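Local coordinates for carboxylesterase (Uncultured bacterium, PDB 5GMX), which hydrolyses carboxylic esters as a family VIII carboxylesterase and also acts on oxyimino cephalosporins, probably through a serine enzyme mechanism of beta-lactamase type, at residues D28-G33 / D373-R378; I299-R304 / W320-I325. All blocks are in the same frame, centred on the assembly; numbering follows the deposited sequence.

Overall arrangement
Both contacts belong to one beta-lactamase-like chain, with their centres 28 Å apart and their nearest atoms about 11 Å apart, so they do not touch. Contact 1 joins the two ends of the fold, linking the loop after helix 16-27 to the start of C-terminal helix 374-385; contact 2, nested within the segment of chain that contact 1 closes, is a local and buried turn-to-helix contact. Bound phenylmethanesulfonic acid, whose pocket includes Ser71, Lys74 and Tyr160, lies about 12 Å from the side chain of Arg375 in contact 1 and about 8 Å from that of Trp320 in contact 2.

Contact 1. Residues D28-G33 / D373-R378; sequences DGKEVG and DPRGVR
Arg375 meets Glu31 in a salt-bridge network that ties the first turn of the C-terminal helix 374-385 to the loop between helix 16-27 and strand 33-40, joining N-terminal and C-terminal parts of the beta-lactamase-like fold. From CB the Arg375 chain runs toward the loop, and its CD passes the CB of Lys30 and reaches the Glu31 carboxylate, 3.5 Å from OE2. A bend at chi3 (-77°) then turns the guanidinium back, which lets NE and NH2 grip Asp373 side-on while NH1 faces the loop. Arg375 NE lies 3.0 Å from Asp373 OD1 and Arg375 NH2 2.9 Å from Asp373 OD2; both oxygens are near the guanidinium plane but are met from above the carboxylate plane. Asp373 is also the N-cap of the helix: its OD1 takes the backbone N of Arg375 on the anti lone pair, so this oxygen accepts two bonds and fixes both the helix start and the arginine. Arg375 NH1, the remaining nitrogen, stands 2.9 Å from Glu31 OE1 in a salt bridge whose hydrogen bond is weak because it is bent to 128°, and it gives a further bond to the carbonyl of Gln365. The backbone O of Lys30 lies 3.3 Å from NH1 of Arg375, obliquely to the guanidinium. Two exposed pairs flank this buried centre. The extended chain of Lys30 crosses Pro374 at about a right angle, bringing its NZ 3.6 Å from Pro374 CB. One helical turn further on, Arg378 comes from the opposite direction to Asp28, and Arg378 NH1 makes a salt bridge to Asp28 OD2 at 3.3 Å, its N-H pointing nearly straight at the oxygen; that oxygen sits in the guanidinium plane, although the donor approaches from above the carboxylate.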
# COMPACT_ATOMS: atom_id res chain seq x y z
N ASP A 28 -5.34 21.48 15.39
CA ASP A 28 -6.79 21.31 15.28
C ASP A 28 -7.28 20.07 16.00
O ASP A 28 -8.46 19.70 15.90
CB ASP A 28 -7.20 21.26 13.80
CG ASP A 28 -6.66 22.43 13.00
OD1 ASP A 28 -5.75 23.13 13.50
OD2 ASP A 28 -7.14 22.66 11.87
N GLY A 29 -6.39 19.41 16.74
CA GLY A 29 -6.74 18.22 17.50
C GLY A 29 -7.01 16.98 16.66
O GLY A 29 -7.48 15.97 17.19
N LYS A 30 -6.71 17.04 15.37
CA LYS A 30 -6.99 15.93 14.45
C LYS A 30 -5.95 14.80 14.45
O LYS A 30 -6.10 13.82 13.72
CB LYS A 30 -7.14 16.45 13.02
CG LYS A 30 -8.42 17.23 12.76
CD LYS A 30 -8.60 17.46 11.26
CE LYS A 30 -10.03 17.85 10.91
NZ LYS A 30 -10.28 17.80 9.44
N GLU A 31 -4.92 14.92 15.28
CA GLU A 31 -3.84 13.94 15.27
C GLU A 31 -3.49 13.51 16.68
O GLU A 31 -3.68 14.25 17.64
CB GLU A 31 -2.58 14.53 14.61
CG GLU A 31 -2.65 14.79 13.10
CD GLU A 31 -2.44 13.55 12.23
OE1 GLU A 31 -2.73 12.42 12.68
OE2 GLU A 31 -1.98 13.73 11.08
N VAL A 32 -2.96 12.30 16.81
CA VAL A 32 -2.30 11.92 18.05
C VAL A 32 -0.81 11.85 17.74
O VAL A 32 -0.02 12.64 18.27
CB VAL A 32 -2.81 10.60 18.60
CG1 VAL A 32 -1.98 10.20 19.82
CG2 VAL A 32 -4.27 10.75 18.98
N GLY A 33 -0.43 10.93 16.87
CA GLY A 33 0.93 10.85 16.36
C GLY A 33 0.94 10.70 14.85
O GLY A 33 0.02 10.10 14.28
N ASP A 373 -8.43 11.56 3.09
CA ASP A 373 -8.49 12.25 4.39
C ASP A 373 -8.10 13.73 4.28
O ASP A 373 -7.15 14.06 3.56
CB ASP A 373 -7.57 11.54 5.40
CG ASP A 373 -7.81 11.97 6.84
OD1 ASP A 373 -7.52 13.14 7.18
OD2 ASP A 373 -8.27 11.13 7.64
N PRO A 374 -8.84 14.62 4.98
CA PRO A 374 -8.58 16.07 5.07
C PRO A 374 -7.13 16.44 5.42
O PRO A 374 -6.58 17.39 4.84
CB PRO A 374 -9.52 16.52 6.19
CG PRO A 374 -10.64 15.56 6.14
CD PRO A 374 -10.08 14.25 5.68
N ARG A 375 -6.54 15.72 6.36
CA ARG A 375 -5.14 15.91 6.73
C ARG A 375 -4.24 15.79 5.50
O ARG A 375 -3.34 16.63 5.26
CB ARG A 375 -4.75 14.89 7.80
CG ARG A 375 -5.56 15.03 9.09
CD ARG A 375 -5.30 13.89 10.06
NE ARG A 375 -5.98 12.66 9.67
CZ ARG A 375 -5.95 11.53 10.38
NH1 ARG A 375 -5.27 11.49 11.52
NH2 ARG A 375 -6.61 10.46 9.95
N GLY A 376 -4.51 14.75 4.72
CA GLY A 376 -3.80 14.50 3.48
C GLY A 376 -4.05 15.56 2.43
O GLY A 376 -3.12 15.98 1.74
N VAL A 377 -5.30 15.99 2.31
CA VAL A 377 -5.65 17.05 1.37
C VAL A 377 -4.84 18.31 1.64
O VAL A 377 -4.29 18.92 0.72
CB VAL A 377 -7.15 17.38 1.43
CG1 VAL A 377 -7.46 18.56 0.52
CG2 VAL A 377 -7.98 16.16 1.04
N ARG A 378 -4.76 18.67 2.92
CA ARG A 378 -4.01 19.84 3.36
C ARG A 378 -2.53 19.72 3.02
O ARG A 378 -1.91 20.68 2.51
CB ARG A 378 -4.18 20.04 4.87
CG ARG A 378 -3.64 21.35 5.40
CD ARG A 378 -3.95 21.51 6.88
NE ARG A 378 -4.15 22.91 7.25
CZ ARG A 378 -4.79 23.31 8.35
NH1 ARG A 378 -5.30 22.41 9.18
NH2 ARG A 378 -4.92 24.61 8.62

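Contact 2. Residues I299-R304 / W320-I325; sequences IAEMTR and WSRGFI
Arg322 lies alongside both Glu301 and Arg304, all three side chains pointing the same way in a salt-bridge network at the C-terminal end of helix 296-302. The chi2 torsion of Arg322 (93°) bends its chain along the helix end, where NH1 donates to the backbone O of Glu301 at 2.8 Å, that oxygen standing tilted out of the guanidinium plane. Glu301 OE1 is a long salt-bridge partner, 3.8 Å from Arg322 NH1. Arg304 CB rests over one face of the Arg322 guanidinium, 3.9 Å above its plane and offset toward its rim, and the two guanidiniums are turned 60° apart. Their like charges are probably offset by Glu301, which Arg304 grips side-on through NE and NH2, and by Glu306, the salt-bridge partner of Arg322 NE.

Arg322 is also the centre of an inverse gamma turn, and its backbone N makes a weak bond to Met302 O. Beyond the turn, Met302, present as selenomethionine, crosses Phe324 at a slant: CG is 3.5 Å from CE2 of the ring, and the selenium lies 5.0 Å from the ring centroid in an oblique Met-aromatic contact. Phe324 also packs on Ala78 and Thr79 of helix 72-86, on Tyr279 of helix 272-283, and edge-to-face on Phe339 of strand 339-342, so the turn between strands 317-320 and 325-326 is set against helix 296-302 among these elements.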
# COMPACT_ATOMS: atom_id res chain seq x y z
N ILE A 299 7.83 1.26 -14.76
CA ILE A 299 6.85 2.10 -14.08
C ILE A 299 5.67 2.39 -14.98
O ILE A 299 4.52 2.26 -14.57
CB ILE A 299 7.48 3.41 -13.59
CG1 ILE A 299 8.50 3.13 -12.48
CG2 ILE A 299 6.42 4.38 -13.08
CD1 ILE A 299 9.43 4.31 -12.17
N ALA A 300 5.94 2.76 -16.23
CA ALA A 300 4.87 2.97 -17.20
C ALA A 300 3.98 1.73 -17.34
O ALA A 300 2.74 1.83 -17.40
CB ALA A 300 5.45 3.35 -18.56
N GLU A 301 4.60 0.56 -17.39
CA GLU A 301 3.85 -0.68 -17.58
C GLU A 301 2.99 -1.04 -16.36
O GLU A 301 1.87 -1.50 -16.53
CB GLU A 301 4.78 -1.84 -17.94
CG GLU A 301 5.37 -1.77 -19.35
CD GLU A 301 4.31 -1.88 -20.44
OE1 GLU A 301 3.26 -2.52 -20.20
OE2 GLU A 301 4.50 -1.31 -21.53
N MSE A 302 3.51 -0.85 -15.14
CA MSE A 302 2.72 -1.19 -13.96
C MSE A 302 1.61 -0.17 -13.66
O MSE A 302 0.69 -0.45 -12.88
CB MSE A 302 3.62 -1.38 -12.72
CG MSE A 302 3.78 -0.18 -11.77
SE MSE A 302 5.41 -0.39 -10.63
CE MSE A 302 6.43 -1.14 -12.04
N THR A 303 1.66 1.00 -14.30
CA THR A 303 0.64 2.01 -14.06
C THR A 303 -0.34 2.22 -15.22
O THR A 303 -1.14 3.15 -15.20
CB THR A 303 1.26 3.37 -13.71
OG1 THR A 303 2.17 3.77 -14.74
CG2 THR A 303 2.01 3.26 -12.38
N ARG A 304 -0.30 1.34 -16.23
CA ARG A 304 -1.30 1.37 -17.29
C ARG A 304 -2.70 1.21 -16.71
O ARG A 304 -2.93 0.32 -15.89
CB ARG A 304 -1.08 0.26 -18.31
CG ARG A 304 0.06 0.48 -19.28
CD ARG A 304 0.02 -0.58 -20.39
NE ARG A 304 1.21 -0.49 -21.24
CZ ARG A 304 1.30 0.25 -22.34
NH1 ARG A 304 0.27 0.99 -22.75
NH2 ARG A 304 2.43 0.26 -23.04
N TRP A 320 -8.39 1.72 -11.82
CA TRP A 320 -7.35 0.76 -11.46
C TRP A 320 -6.31 0.58 -12.56
O TRP A 320 -6.64 0.40 -13.76
CB TRP A 320 -7.97 -0.61 -11.15
CG TRP A 320 -8.80 -0.69 -9.91
CD1 TRP A 320 -10.15 -0.94 -9.85
CD2 TRP A 320 -8.36 -0.57 -8.56
NE1 TRP A 320 -10.57 -0.97 -8.54
CE2 TRP A 320 -9.49 -0.74 -7.73
CE3 TRP A 320 -7.11 -0.32 -7.96
CZ2 TRP A 320 -9.42 -0.67 -6.34
CZ3 TRP A 320 -7.04 -0.26 -6.58
CH2 TRP A 320 -8.19 -0.43 -5.78
N SER A 321 -5.05 0.58 -12.12
CA SER A 321 -3.93 0.12 -12.93
C SER A 321 -3.52 -1.27 -12.43
O SER A 321 -4.28 -1.93 -11.72
CB SER A 321 -2.76 1.10 -12.86
OG SER A 321 -2.21 1.15 -11.55
N ARG A 322 -2.30 -1.69 -12.76
CA ARG A 322 -1.83 -2.99 -12.30
C ARG A 322 -1.40 -2.94 -10.84
O ARG A 322 -0.23 -3.14 -10.51
CB ARG A 322 -0.68 -3.50 -13.18
CG ARG A 322 -1.12 -3.98 -14.56
CD ARG A 322 -1.03 -2.90 -15.61
NE ARG A 322 -1.48 -3.41 -16.89
CZ ARG A 322 -0.68 -3.77 -17.88
NH1 ARG A 322 0.63 -3.63 -17.75
NH2 ARG A 322 -1.20 -4.24 -19.01
N GLY A 323 -2.35 -2.64 -9.96
CA GLY A 323 -2.10 -2.65 -8.53
C GLY A 323 -2.24 -1.31 -7.85
O GLY A 323 -2.46 -1.25 -6.64
N PHE A 324 -2.10 -0.23 -8.61
CA PHE A 324 -2.16 1.11 -8.02
C PHE A 324 -3.47 1.81 -8.34
O PHE A 324 -4.03 1.63 -9.41
CB PHE A 324 -1.01 1.98 -8.53
CG PHE A 324 0.35 1.48 -8.12
CD1 PHE A 324 0.90 1.87 -6.90
CD2 PHE A 324 1.07 0.63 -8.95
CE1 PHE A 324 2.16 1.43 -6.52
CE2 PHE A 324 2.33 0.18 -8.58
CZ PHE A 324 2.87 0.58 -7.36
N ILE A 325 -3.93 2.62 -7.40
CA ILE A 325 -5.01 3.56 -7.65
C ILE A 325 -4.49 4.69 -8.53
O ILE A 325 -3.48 5.32 -8.21
CB ILE A 325 -5.56 4.16 -6.35
CG1 ILE A 325 -6.16 3.07 -5.45
CG2 ILE A 325 -6.59 5.24 -6.65
CD1 ILE A 325 -6.57 3.58 -4.08